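Local coordinates for protein amidohydrolase (Thermotoga maritima, PDB 3OOQ) that probably hydrolyses amide bonds, perhaps those of a cyclic amide such as allantoin, as a member of the amidohydrolase family, at residues V375-V378 against V383-F386; V131-S136 against G356-L361; T13-T18 against S365-D370; G58-H63 against V338-I343; F69-G74 against I104-A109. All coordinates share one frame; numbering follows the deposited sequence.

Contact 1. Residues V375-V378 against V383-F386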
# COMPACT_ATOMS: atom_id res chain seq x y z
N VAL F 375 32.26 -13.09 -40.17
CA VAL F 375 33.53 -12.97 -39.48
C VAL F 375 34.21 -14.33 -39.39
O VAL F 375 33.66 -15.26 -38.83
CB VAL F 375 33.34 -12.39 -38.07
CG1 VAL F 375 34.64 -12.50 -37.25
CG2 VAL F 375 32.88 -10.95 -38.16
N GLU F 376 35.42 -14.43 -39.95
CA GLU F 376 36.16 -15.68 -39.88
C GLU F 376 37.07 -15.75 -38.66
O GLU F 376 37.25 -16.81 -38.08
CB GLU F 376 36.93 -15.92 -41.18
CG GLU F 376 35.96 -16.01 -42.38
CD GLU F 376 36.62 -16.46 -43.67
OE1 GLU F 376 37.87 -16.59 -43.69
OE2 GLU F 376 35.87 -16.66 -44.66
N ARG F 377 37.66 -14.62 -38.29
CA ARG F 377 38.61 -14.57 -37.17
C ARG F 377 38.66 -13.18 -36.59
O ARG F 377 38.45 -12.22 -37.31
CB ARG F 377 40.04 -14.90 -37.63
CG ARG F 377 40.29 -16.35 -37.95
CD ARG F 377 41.76 -16.56 -38.11
NE ARG F 377 42.10 -17.83 -38.76
CZ ARG F 377 43.34 -18.23 -39.01
NH1 ARG F 377 44.36 -17.45 -38.68
NH2 ARG F 377 43.55 -19.40 -39.60
N VAL F 378 39.00 -13.10 -35.30
CA VAL F 378 39.19 -11.81 -34.63
C VAL F 378 40.43 -11.90 -33.76
O VAL F 378 40.60 -12.88 -33.02
CB VAL F 378 37.98 -11.41 -33.72
CG1 VAL F 378 38.21 -10.00 -33.08
CG2 VAL F 378 36.68 -11.42 -34.52
N VAL F 383 46.25 -11.21 -30.64
CA VAL F 383 45.92 -12.54 -30.13
C VAL F 383 44.55 -12.93 -30.66
O VAL F 383 43.58 -12.16 -30.55
CB VAL F 383 45.93 -12.57 -28.56
CG1 VAL F 383 45.48 -13.93 -28.03
CG2 VAL F 383 47.32 -12.22 -28.02
N GLU F 384 44.46 -14.11 -31.26
CA GLU F 384 43.18 -14.63 -31.75
C GLU F 384 42.24 -14.88 -30.56
O GLU F 384 42.62 -15.56 -29.61
CB GLU F 384 43.39 -15.91 -32.57
CG GLU F 384 42.16 -16.33 -33.37
CD GLU F 384 42.34 -17.65 -34.09
OE1 GLU F 384 43.49 -18.06 -34.37
OE2 GLU F 384 41.32 -18.29 -34.38
N VAL F 385 41.05 -14.28 -30.62
CA VAL F 385 40.03 -14.44 -29.57
C VAL F 385 38.73 -15.02 -30.13
O VAL F 385 37.79 -15.32 -29.38
CB VAL F 385 39.73 -13.10 -28.79
CG1 VAL F 385 40.93 -12.70 -27.92
CG2 VAL F 385 39.35 -11.97 -29.76
N PHE F 386 38.67 -15.15 -31.45
CA PHE F 386 37.52 -15.76 -32.11
C PHE F 386 37.92 -16.43 -33.44
O PHE F 386 38.77 -15.91 -34.17
CB PHE F 386 36.43 -14.72 -32.33
CG PHE F 386 35.21 -15.24 -33.05
CD1 PHE F 386 34.12 -15.75 -32.34
CD2 PHE F 386 35.15 -15.21 -34.45
CE1 PHE F 386 32.98 -16.24 -33.01
CE2 PHE F 386 34.02 -15.70 -35.12
CZ PHE F 386 32.93 -16.20 -34.40
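With a chi1 of 178° Phe-386 sets CG anti to the backbone N, and its ring then reaches back along the neighbouring strand to Val-375, whose own CG1 (chi1 170°) lies 3.9 Å from Phe-386 CE2. The two strands form a beta hairpin distorted by a classic bulge: Val-385 and Phe-386 both sit opposite Val-378. The evidence is in the backbone bonds. Val-385 N donates to Val-378 O over 2.8 Å in an almost straight bond (169° at the hydrogen), while Phe-386 N reaches the same oxygen only weakly, at 3.4 Å. The return bond, Val-378 N to Phe-386 O, is 3.0 Å long and completes an antiparallel hydrogen-bonded pair. Side chains of that pair share one face, where Val-378 CB and Phe-386 CB stand 3.9 Å apart. The bulge brings in Val-385 as well, its CG2 touching Val-378 CG1 at 4.0 Å, and Leu-108 of helix 103-108 packs on both valines. Arg-377 and Glu-384 have nearly parallel flat groups, but Glu-384 OE1 lies over a guanidinium face, 4.4 Å from Arg-377 NH1, so any attraction is probably electrostatic, with no N-H aimed at the oxygen. Their bonds go to Tyr-379 OH from Arg-377 and to Arg-387 from Glu-384. At the ring edge of Phe-386, Val-375 O sits in the plane of the ring, 3.8 Å from CE2.

Contact 2. Residues V131-S136 against G356-L361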
# COMPACT_ATOMS: atom_id res chain seq x y z
N VAL F 131 36.36 2.18 -20.94
CA VAL F 131 36.54 1.54 -22.24
C VAL F 131 37.23 0.21 -22.02
O VAL F 131 38.24 0.12 -21.32
CB VAL F 131 37.40 2.39 -23.21
CG1 VAL F 131 37.50 1.67 -24.57
CG2 VAL F 131 36.83 3.79 -23.36
N ILE F 132 36.67 -0.84 -22.59
CA ILE F 132 37.24 -2.16 -22.44
C ILE F 132 37.36 -2.84 -23.79
O ILE F 132 36.72 -2.43 -24.77
CB ILE F 132 36.43 -3.05 -21.43
CG1 ILE F 132 34.98 -3.26 -21.91
CG2 ILE F 132 36.41 -2.43 -20.03
CD1 ILE F 132 34.72 -4.60 -22.51
N LYS F 133 38.17 -3.89 -23.84
CA LYS F 133 38.27 -4.75 -25.01
C LYS F 133 37.83 -6.14 -24.59
O LYS F 133 38.02 -6.50 -23.44
CB LYS F 133 39.70 -4.84 -25.49
CG LYS F 133 40.28 -3.57 -26.01
CD LYS F 133 41.56 -3.90 -26.77
CE LYS F 133 42.34 -2.66 -27.06
NZ LYS F 133 43.47 -3.01 -27.95
N PHE F 134 37.29 -6.91 -25.53
CA PHE F 134 36.81 -8.26 -25.24
C PHE F 134 37.96 -9.27 -25.29
O PHE F 134 37.90 -10.24 -26.04
CB PHE F 134 35.72 -8.68 -26.25
CG PHE F 134 34.53 -7.75 -26.31
CD1 PHE F 134 33.93 -7.26 -25.14
CD2 PHE F 134 33.95 -7.42 -27.54
CE1 PHE F 134 32.82 -6.41 -25.20
CE2 PHE F 134 32.84 -6.57 -27.60
CZ PHE F 134 32.27 -6.07 -26.41
N ARG F 135 39.00 -9.05 -24.48
CA ARG F 135 40.22 -9.83 -24.55
C ARG F 135 40.35 -10.98 -23.54
O ARG F 135 41.19 -11.86 -23.73
CB ARG F 135 41.49 -8.94 -24.51
CG ARG F 135 41.45 -7.80 -23.51
CD ARG F 135 42.84 -7.22 -23.21
NE ARG F 135 43.25 -6.06 -24.00
CZ ARG F 135 43.56 -4.85 -23.50
NH1 ARG F 135 43.50 -4.60 -22.20
NH2 ARG F 135 43.94 -3.88 -24.33
N SER F 136 39.55 -10.98 -22.47
CA SER F 136 39.79 -11.90 -21.35
C SER F 136 38.55 -11.98 -20.44
O SER F 136 37.71 -11.08 -20.45
CB SER F 136 41.01 -11.40 -20.56
OG SER F 136 41.15 -12.03 -19.31
N GLY F 356 51.64 1.22 -35.33
CA GLY F 356 51.65 1.76 -34.00
C GLY F 356 50.35 1.53 -33.24
O GLY F 356 50.35 1.60 -32.01
N LYS F 357 49.25 1.27 -33.94
CA LYS F 357 47.95 1.02 -33.27
C LYS F 357 47.91 -0.42 -32.72
O LYS F 357 48.66 -1.29 -33.18
CB LYS F 357 46.76 1.24 -34.21
CG LYS F 357 46.51 2.65 -34.80
CD LYS F 357 47.43 3.75 -34.29
CE LYS F 357 46.85 5.12 -34.59
NZ LYS F 357 47.89 6.06 -35.14
N ASP F 358 47.05 -0.65 -31.74
CA ASP F 358 46.74 -2.00 -31.26
C ASP F 358 46.26 -2.91 -32.41
O ASP F 358 45.47 -2.49 -33.25
CB ASP F 358 45.66 -1.96 -30.17
CG ASP F 358 46.11 -1.24 -28.88
OD1 ASP F 358 47.28 -0.80 -28.78
OD2 ASP F 358 45.28 -1.14 -27.94
N ALA F 359 46.73 -4.16 -32.41
CA ALA F 359 46.39 -5.11 -33.48
C ALA F 359 45.05 -5.78 -33.19
O ALA F 359 44.96 -6.99 -32.89
CB ALA F 359 47.48 -6.12 -33.67
N ASP F 360 44.01 -4.95 -33.24
CA ASP F 360 42.64 -5.43 -33.10
C ASP F 360 42.11 -5.50 -34.52
O ASP F 360 41.84 -4.47 -35.14
CB ASP F 360 41.82 -4.46 -32.25
CG ASP F 360 42.42 -4.26 -30.86
OD1 ASP F 360 43.37 -5.00 -30.48
OD2 ASP F 360 41.93 -3.36 -30.14
N LEU F 361 42.06 -6.73 -35.03
CA LEU F 361 41.83 -6.96 -36.46
C LEU F 361 40.76 -8.02 -36.68
O LEU F 361 40.68 -9.01 -35.95
CB LEU F 361 43.15 -7.38 -37.15
CG LEU F 361 44.30 -6.36 -37.07
CD1 LEU F 361 45.64 -6.95 -37.49
CD2 LEU F 361 43.99 -5.11 -37.90
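A buried salt-bridge network joins Lys-133, at the end of strand 125-133, to Asp-358 and Asp-360 in the loop that runs into strand 361-364. The lysine side chain does most of the spanning: the closest CA pair, Lys-133 and Asp-360, is 9.2 Å apart, and the chain is extended beyond CG to bring the ammonium between the two carboxylates. Lys-133 NZ lies 2.7 Å from Asp-360 OD2, which receives it through the syn lone pair, on the side of the other oxygen. The second bond, from Lys-133 NZ to Asp-358 OD2, is 2.6 Å and differs in kind, since the nitrogen comes on the anti side, 25° out of the carboxylate plane. Asp-358 and Asp-360 flank an inverse gamma turn centred on Ala-359, and both point toward the lysine. Asp-381 adds a third carboxylate to Lys-133 NZ, and Asp-358 OD2 is shared with Arg-349. Such a concentration of acidic groups would be expected to keep the buried lysine protonated, while the lysine and arginine should in turn stabilise the aspartates as anions. Asp-360 is also held through OD1, which accepts the backbone N of Asp-381. The last methylene comes along with the nitrogen, Lys-133 CE standing 3.2 Å from Asp-360 OD2.

Contact 3. Residues T13-T18 against S365-D370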
# COMPACT_ATOMS: atom_id res chain seq x y z
N THR F 13 42.18 -7.84 -48.93
CA THR F 13 41.78 -6.47 -49.21
C THR F 13 41.76 -5.80 -47.83
O THR F 13 40.92 -6.12 -46.97
CB THR F 13 40.40 -6.38 -49.88
OG1 THR F 13 40.40 -7.13 -51.10
CG2 THR F 13 40.01 -4.91 -50.17
N VAL F 14 42.72 -4.90 -47.62
CA VAL F 14 42.92 -4.24 -46.33
C VAL F 14 42.16 -2.92 -46.32
O VAL F 14 42.31 -2.10 -47.24
CB VAL F 14 44.45 -3.99 -46.01
CG1 VAL F 14 44.63 -3.34 -44.63
CG2 VAL F 14 45.23 -5.30 -46.08
N PHE F 15 41.36 -2.72 -45.27
CA PHE F 15 40.63 -1.48 -45.04
C PHE F 15 41.21 -0.74 -43.83
O PHE F 15 40.75 -0.95 -42.70
CB PHE F 15 39.14 -1.79 -44.82
CG PHE F 15 38.35 -1.94 -46.09
CD1 PHE F 15 38.45 -3.08 -46.87
CD2 PHE F 15 37.48 -0.93 -46.49
CE1 PHE F 15 37.71 -3.22 -48.06
CE2 PHE F 15 36.73 -1.06 -47.67
CZ PHE F 15 36.86 -2.22 -48.46
N PRO F 16 42.22 0.14 -44.06
CA PRO F 16 42.78 0.90 -42.93
C PRO F 16 41.79 1.87 -42.28
O PRO F 16 41.99 2.26 -41.13
CB PRO F 16 43.92 1.71 -43.58
CG PRO F 16 44.17 1.09 -44.89
CD PRO F 16 42.88 0.47 -45.33
N ILE F 17 40.75 2.25 -43.05
CA ILE F 17 39.67 3.18 -42.67
C ILE F 17 40.08 4.62 -42.81
O ILE F 17 39.32 5.42 -43.34
CB ILE F 17 39.08 2.95 -41.22
CG1 ILE F 17 38.40 1.58 -41.09
CG2 ILE F 17 38.12 4.09 -40.84
CD1 ILE F 17 37.40 1.25 -42.20
N THR F 18 41.27 4.96 -42.33
CA THR F 18 41.75 6.33 -42.38
C THR F 18 42.46 6.62 -43.70
O THR F 18 42.96 7.72 -43.91
CB THR F 18 42.67 6.61 -41.21
OG1 THR F 18 43.68 5.59 -41.16
CG2 THR F 18 41.84 6.58 -39.87
N SER F 365 34.82 -12.49 -44.45
CA SER F 365 34.72 -13.31 -45.65
C SER F 365 34.44 -12.43 -46.87
O SER F 365 34.71 -12.83 -48.00
CB SER F 365 33.60 -14.36 -45.47
OG SER F 365 32.31 -13.77 -45.57
N GLY F 366 33.87 -11.25 -46.62
CA GLY F 366 33.49 -10.30 -47.66
C GLY F 366 33.26 -8.97 -46.96
O GLY F 366 33.56 -8.84 -45.77
N HIS F 367 32.72 -7.99 -47.68
CA HIS F 367 32.51 -6.67 -47.10
C HIS F 367 31.52 -6.75 -45.92
O HIS F 367 30.49 -7.42 -46.03
CB HIS F 367 32.02 -5.69 -48.16
CG HIS F 367 32.15 -4.25 -47.74
ND1 HIS F 367 31.40 -3.70 -46.73
CD2 HIS F 367 32.97 -3.27 -48.18
CE1 HIS F 367 31.74 -2.43 -46.56
NE2 HIS F 367 32.69 -2.14 -47.44
N PRO F 368 31.82 -6.09 -44.78
CA PRO F 368 30.95 -6.17 -43.59
C PRO F 368 29.53 -5.64 -43.79
O PRO F 368 28.63 -6.01 -43.04
CB PRO F 368 31.68 -5.30 -42.56
CG PRO F 368 33.13 -5.38 -42.98
CD PRO F 368 33.07 -5.36 -44.49
N PHE F 369 29.33 -4.78 -44.78
CA PHE F 369 28.00 -4.25 -45.06
C PHE F 369 27.28 -5.11 -46.08
O PHE F 369 26.20 -4.77 -46.54
CB PHE F 369 28.06 -2.79 -45.57
CG PHE F 369 28.62 -1.80 -44.57
CD1 PHE F 369 28.80 -2.13 -43.23
CD2 PHE F 369 28.95 -0.49 -44.98
CE1 PHE F 369 29.32 -1.20 -42.32
CE2 PHE F 369 29.48 0.44 -44.08
CZ PHE F 369 29.65 0.08 -42.74
N ASP F 370 27.91 -6.22 -46.46
CA ASP F 370 27.27 -7.18 -47.34
C ASP F 370 26.73 -8.23 -46.41
O ASP F 370 27.48 -8.85 -45.65
CB ASP F 370 28.25 -7.79 -48.35
CG ASP F 370 27.57 -8.73 -49.37
OD1 ASP F 370 26.55 -9.38 -49.06
OD2 ASP F 370 28.07 -8.82 -50.51
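Between His-367 and Asp-370 the chain makes a type I beta turn, closed by Asp-370 N to His-367 O at 2.9 Å, and Phe-15, just beyond strand 12-14, meets the first residue of that turn. The two rings form an offset edge-to-face pair: the edge of His-367 is directed toward the face of Phe-15, with centroids 5.5 Å apart and planes at 87°. The closest atoms are His-367 CD2 and Phe-15 CZ, 4.0 Å apart, followed by His-367 NE2 and Phe-15 CE2 at 4.2 Å. The pair links strand 12-14, which runs parallel to strand 54-64, with the connection between strands 361-364 and 375-380. What fixes the imidazole is its polar edge. ND1 of His-367 accepts Phe-369 N at 3.0 Å, in the ring plane and nearly straight (168°), while NE2 bonds to Glu-329 OE2. With ND1 serving as acceptor, the proton is probably on NE2. A chi1 of -164° puts the imidazole beside its own carbonyl carbon, from where it meets both the turn amide and Phe-15. Phe-15 in turn stacks on Phe-56 of strand 54-64, and Arg-324 of a second subunit bonds to the carbonyl oxygens of Pro-368 and Asp-370.

Contact 4. Residues G58-H63 against V338-I343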
# COMPACT_ATOMS: atom_id res chain seq x y z
N GLY F 58 38.98 -3.76 -35.64
CA GLY F 58 37.81 -4.08 -34.81
C GLY F 58 36.92 -2.85 -34.70
O GLY F 58 37.43 -1.72 -34.62
N PHE F 59 35.60 -3.06 -34.70
CA PHE F 59 34.66 -1.95 -34.49
C PHE F 59 34.63 -1.52 -33.04
O PHE F 59 34.92 -2.31 -32.13
CB PHE F 59 33.25 -2.28 -34.98
CG PHE F 59 33.19 -2.60 -36.45
CD1 PHE F 59 33.72 -1.72 -37.38
CD2 PHE F 59 32.58 -3.78 -36.90
CE1 PHE F 59 33.66 -2.00 -38.75
CE2 PHE F 59 32.52 -4.07 -38.26
CZ PHE F 59 33.05 -3.18 -39.19
N VAL F 60 34.28 -0.26 -32.84
CA VAL F 60 34.38 0.38 -31.55
C VAL F 60 33.04 1.03 -31.27
O VAL F 60 32.62 1.95 -31.98
CB VAL F 60 35.51 1.45 -31.54
CG1 VAL F 60 35.66 2.10 -30.18
CG2 VAL F 60 36.86 0.85 -32.01
N ASP F 61 32.34 0.55 -30.25
CA ASP F 61 31.07 1.15 -29.89
C ASP F 61 31.26 2.11 -28.74
O ASP F 61 31.60 1.70 -27.62
CB ASP F 61 30.02 0.10 -29.52
CG ASP F 61 28.62 0.66 -29.58
OD1 ASP F 61 28.37 1.73 -29.00
OD2 ASP F 61 27.75 0.03 -30.21
N ALA F 62 31.04 3.39 -29.01
CA ALA F 62 31.30 4.42 -28.01
C ALA F 62 30.30 4.49 -26.83
O ALA F 62 30.51 5.24 -25.90
CB ALA F 62 31.42 5.77 -28.69
N HIS F 63 29.24 3.68 -26.84
CA HIS F 63 28.23 3.74 -25.76
C HIS F 63 27.46 2.43 -25.69
O HIS F 63 26.64 2.14 -26.56
CB HIS F 63 27.27 4.91 -25.98
CG HIS F 63 26.33 5.16 -24.84
ND1 HIS F 63 25.30 4.29 -24.51
CD2 HIS F 63 26.27 6.17 -23.93
CE1 HIS F 63 24.64 4.77 -23.47
NE2 HIS F 63 25.21 5.90 -23.10
N VAL F 338 37.38 4.91 -36.28
CA VAL F 338 38.24 6.01 -35.87
C VAL F 338 37.49 7.14 -35.12
O VAL F 338 38.01 7.69 -34.16
CB VAL F 338 39.07 6.58 -37.09
CG1 VAL F 338 38.16 7.11 -38.21
CG2 VAL F 338 40.06 7.68 -36.64
N ASN F 339 36.29 7.50 -35.57
CA ASN F 339 35.47 8.51 -34.87
C ASN F 339 35.14 8.14 -33.41
O ASN F 339 35.47 8.91 -32.50
CB ASN F 339 34.19 8.83 -35.65
CG ASN F 339 34.44 9.63 -36.92
OD1 ASN F 339 35.56 9.68 -37.42
ND2 ASN F 339 33.38 10.25 -37.45
N PRO F 340 34.51 6.96 -33.16
CA PRO F 340 34.34 6.55 -31.75
C PRO F 340 35.67 6.51 -31.01
O PRO F 340 35.75 7.05 -29.90
CB PRO F 340 33.73 5.14 -31.84
CG PRO F 340 33.84 4.73 -33.28
CD PRO F 340 33.88 6.00 -34.08
N ALA F 341 36.72 5.94 -31.61
CA ALA F 341 38.06 6.00 -31.00
C ALA F 341 38.44 7.42 -30.55
O ALA F 341 38.94 7.64 -29.44
CB ALA F 341 39.12 5.45 -31.96
N LYS F 342 38.19 8.38 -31.43
CA LYS F 342 38.59 9.76 -31.21
C LYS F 342 37.73 10.38 -30.08
O LYS F 342 38.26 11.02 -29.18
CB LYS F 342 38.50 10.54 -32.55
CG LYS F 342 38.58 12.06 -32.48
CD LYS F 342 40.00 12.55 -32.68
CE LYS F 342 40.12 14.07 -32.58
NZ LYS F 342 39.98 14.68 -33.93
N ILE F 343 36.42 10.13 -30.12
CA ILE F 343 35.50 10.58 -29.06
C ILE F 343 35.91 10.03 -27.69
O ILE F 343 35.78 10.72 -26.66
CB ILE F 343 34.03 10.25 -29.41
CG1 ILE F 343 33.59 11.10 -30.62
CG2 ILE F 343 33.11 10.49 -28.19
CD1 ILE F 343 32.32 10.65 -31.32
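Helix 338-343 lies against the central strand 54-64, and Pro-340 makes the main contact, touching Val-60 and Ala-62. The backbones come close here, the CA atoms of Ala-62 and Pro-340 being 5.3 Å apart. The proline ring rests on the strand backbone as well as on side chains: Pro-340 CG is 3.3 Å from Val-60 O. Around this oxygen the contact is apolar, with Val-60 CG1 at 4.0 Å from Pro-340 CB. Ala-62 CB approaches the same Pro-340 CB from two residues further along the chain, also at 4.0 Å. Val-60 has CG1 anti to the backbone N (chi1 -178°), which sets this methyl group against the helix. Pro-340 belongs to the first turn of the helix, where amide nitrogens have no helical acceptor, so its missing N-H costs no bond. His-63 and His-65, where strand 54-64 runs out, are consistent with the His-X-His motif found at the end of the first barrel strand in amidohydrolases. Asp-61 points away from the helix and builds an Asx turn: its OD1 accepts His-63 N at 3.0 Å through the anti lone pair, in a bond of 165°. The second oxygen of Asp-61, OD2, accepts Cys-305 N, and the Pro-340 ring also touches Ala-302 of strand 301-303.

Contact 5. Residues F69-G74 against I104-A109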
# COMPACT_ATOMS: atom_id res chain seq x y z
N PHE F 69 23.92 -5.75 -18.81
CA PHE F 69 22.57 -6.27 -18.95
C PHE F 69 22.75 -7.63 -19.62
O PHE F 69 22.68 -7.73 -20.84
CB PHE F 69 21.79 -5.28 -19.82
CG PHE F 69 20.31 -5.52 -19.89
CD1 PHE F 69 19.79 -6.81 -19.88
CD2 PHE F 69 19.43 -4.45 -20.02
CE1 PHE F 69 18.41 -7.04 -19.97
CE2 PHE F 69 18.05 -4.66 -20.11
CZ PHE F 69 17.55 -5.96 -20.09
N GLU F 70 23.05 -8.65 -18.83
CA GLU F 70 23.42 -9.98 -19.35
C GLU F 70 22.34 -10.51 -20.30
O GLU F 70 21.14 -10.32 -20.05
CB GLU F 70 23.63 -10.99 -18.19
CG GLU F 70 24.15 -12.38 -18.65
CD GLU F 70 24.23 -13.44 -17.55
OE1 GLU F 70 24.00 -13.17 -16.35
OE2 GLU F 70 24.54 -14.60 -17.91
N GLU F 71 22.76 -11.16 -21.38
CA GLU F 71 21.81 -11.68 -22.35
C GLU F 71 21.27 -13.05 -21.94
O GLU F 71 21.98 -13.85 -21.34
CB GLU F 71 22.42 -11.74 -23.76
CG GLU F 71 21.40 -12.18 -24.86
CD GLU F 71 21.88 -11.90 -26.29
OE1 GLU F 71 23.10 -11.78 -26.50
OE2 GLU F 71 21.04 -11.81 -27.22
N GLY F 72 20.00 -13.27 -22.25
CA GLY F 72 19.34 -14.55 -22.05
C GLY F 72 18.98 -14.91 -20.62
O GLY F 72 18.91 -16.09 -20.29
N VAL F 73 18.74 -13.90 -19.77
CA VAL F 73 18.40 -14.17 -18.36
C VAL F 73 17.21 -13.38 -17.76
O VAL F 73 16.67 -13.77 -16.72
CB VAL F 73 19.61 -13.95 -17.42
CG1 VAL F 73 20.74 -14.94 -17.75
CG2 VAL F 73 20.08 -12.51 -17.48
N GLY F 74 16.83 -12.27 -18.38
CA GLY F 74 15.72 -11.48 -17.86
C GLY F 74 16.18 -10.11 -17.39
O GLY F 74 17.23 -10.00 -16.74
N ILE F 104 28.82 -11.30 -25.67
CA ILE F 104 30.19 -10.88 -25.99
C ILE F 104 30.81 -11.70 -27.12
O ILE F 104 31.43 -11.12 -28.03
CB ILE F 104 31.08 -10.83 -24.72
CG1 ILE F 104 30.67 -9.62 -23.86
CG2 ILE F 104 32.60 -10.74 -25.10
CD1 ILE F 104 31.19 -9.61 -22.43
N GLU F 105 30.64 -13.02 -27.09
CA GLU F 105 31.11 -13.86 -28.19
C GLU F 105 30.31 -13.51 -29.45
O GLU F 105 30.80 -13.60 -30.57
CB GLU F 105 30.97 -15.36 -27.84
CG GLU F 105 31.77 -16.29 -28.72
CD GLU F 105 33.25 -16.40 -28.31
OE1 GLU F 105 33.73 -15.63 -27.44
OE2 GLU F 105 33.94 -17.28 -28.89
N ARG F 106 29.06 -13.09 -29.25
CA ARG F 106 28.20 -12.69 -30.36
C ARG F 106 28.65 -11.36 -30.95
O ARG F 106 28.59 -11.17 -32.16
CB ARG F 106 26.74 -12.64 -29.92
CG ARG F 106 26.13 -14.01 -29.62
CD ARG F 106 24.72 -13.89 -29.05
NE ARG F 106 24.12 -15.21 -28.83
CZ ARG F 106 23.58 -15.65 -27.69
NH1 ARG F 106 23.52 -14.88 -26.60
NH2 ARG F 106 23.08 -16.87 -27.65
N ALA F 107 29.14 -10.45 -30.10
CA ALA F 107 29.67 -9.15 -30.58
C ALA F 107 30.97 -9.31 -31.41
O ALA F 107 31.15 -8.65 -32.44
CB ALA F 107 29.89 -8.20 -29.43
N LEU F 108 31.85 -10.19 -30.95
CA LEU F 108 33.03 -10.59 -31.70
C LEU F 108 32.65 -11.20 -33.06
O LEU F 108 33.25 -10.85 -34.08
CB LEU F 108 33.90 -11.55 -30.87
CG LEU F 108 34.58 -10.98 -29.61
CD1 LEU F 108 35.12 -12.09 -28.70
CD2 LEU F 108 35.71 -9.99 -29.97
N ALA F 109 31.65 -12.08 -33.08
CA ALA F 109 31.12 -12.62 -34.33
C ALA F 109 30.51 -11.55 -35.26
O ALA F 109 30.23 -11.83 -36.43
CB ALA F 109 30.09 -13.77 -34.04
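Residues 69-74 follow an irregular loop path and residues 104-108 are helical, with Leu-108 N bonded to Ile-104 O at 3.1 Å; the nearest CA atoms of the two segments, Glu-71 and Ile-104, are still 9.2 Å apart. The long side chains of Glu-71 and Arg-106 bridge the gap. Glu-71 places CG anti to the backbone N (chi1 -175°) and stays extended beyond it, while Arg-106 is extended from CG to NE, so that the two polar ends meet between the backbones. Glu-71 OE1 and Arg-106 NH1 are 3.1 Å apart, a salt bridge with one hydrogen bond in it. That bond is weak, since the angle at the hydrogen is 139°. The carboxylate and guanidinium planes stand 69° apart, so this is a single oxygen-to-nitrogen meeting, without the flat two-pronged pairing of which arginine is capable. Each polar atom also lies beside a methylene of its partner: Glu-71 OE1 is 3.7 Å from Arg-106 CD, and Arg-106 NH1 lies 3.8 Å from Glu-71 CG. In the assembly the contact sits at a subunit interface. The other oxygen, Glu-71 OE2, forms a salt bridge to Arg-278 of a second subunit, and Asp-101 OD1 accepts the Glu-71 backbone N. The carboxylate therefore works as a shared anion between an arginine of its own chain and one of the neighbour, and probably offsets the closeness of those two positive charges while tying the loop to both.

In the fold
From the N terminus, residues 13-18 open the longest loop, which contact 3 closes at 365-370 by joining the end of strand 12-14 to the connection between strands 361-364 and 375-380. Nested within it, contact 4 brings 338-343 back to strand 54-64. Contact 5, a short loop-to-helix closure, lies inside both. Contact 2 also lies within the loop of contact 3 but crosses contact 4, and the two touch where Asp-360 O meets Gly-58 N in a probable hydrogen bond. Contact 1, the hairpin near the C terminus, follows all the others in series; it packs on helix 103-108 of contact 5 through Val-378 and Phe-386. Contacts 1 to 4 all reach one mixed sheet, while contacts 3 and 5 both touch a second subunit.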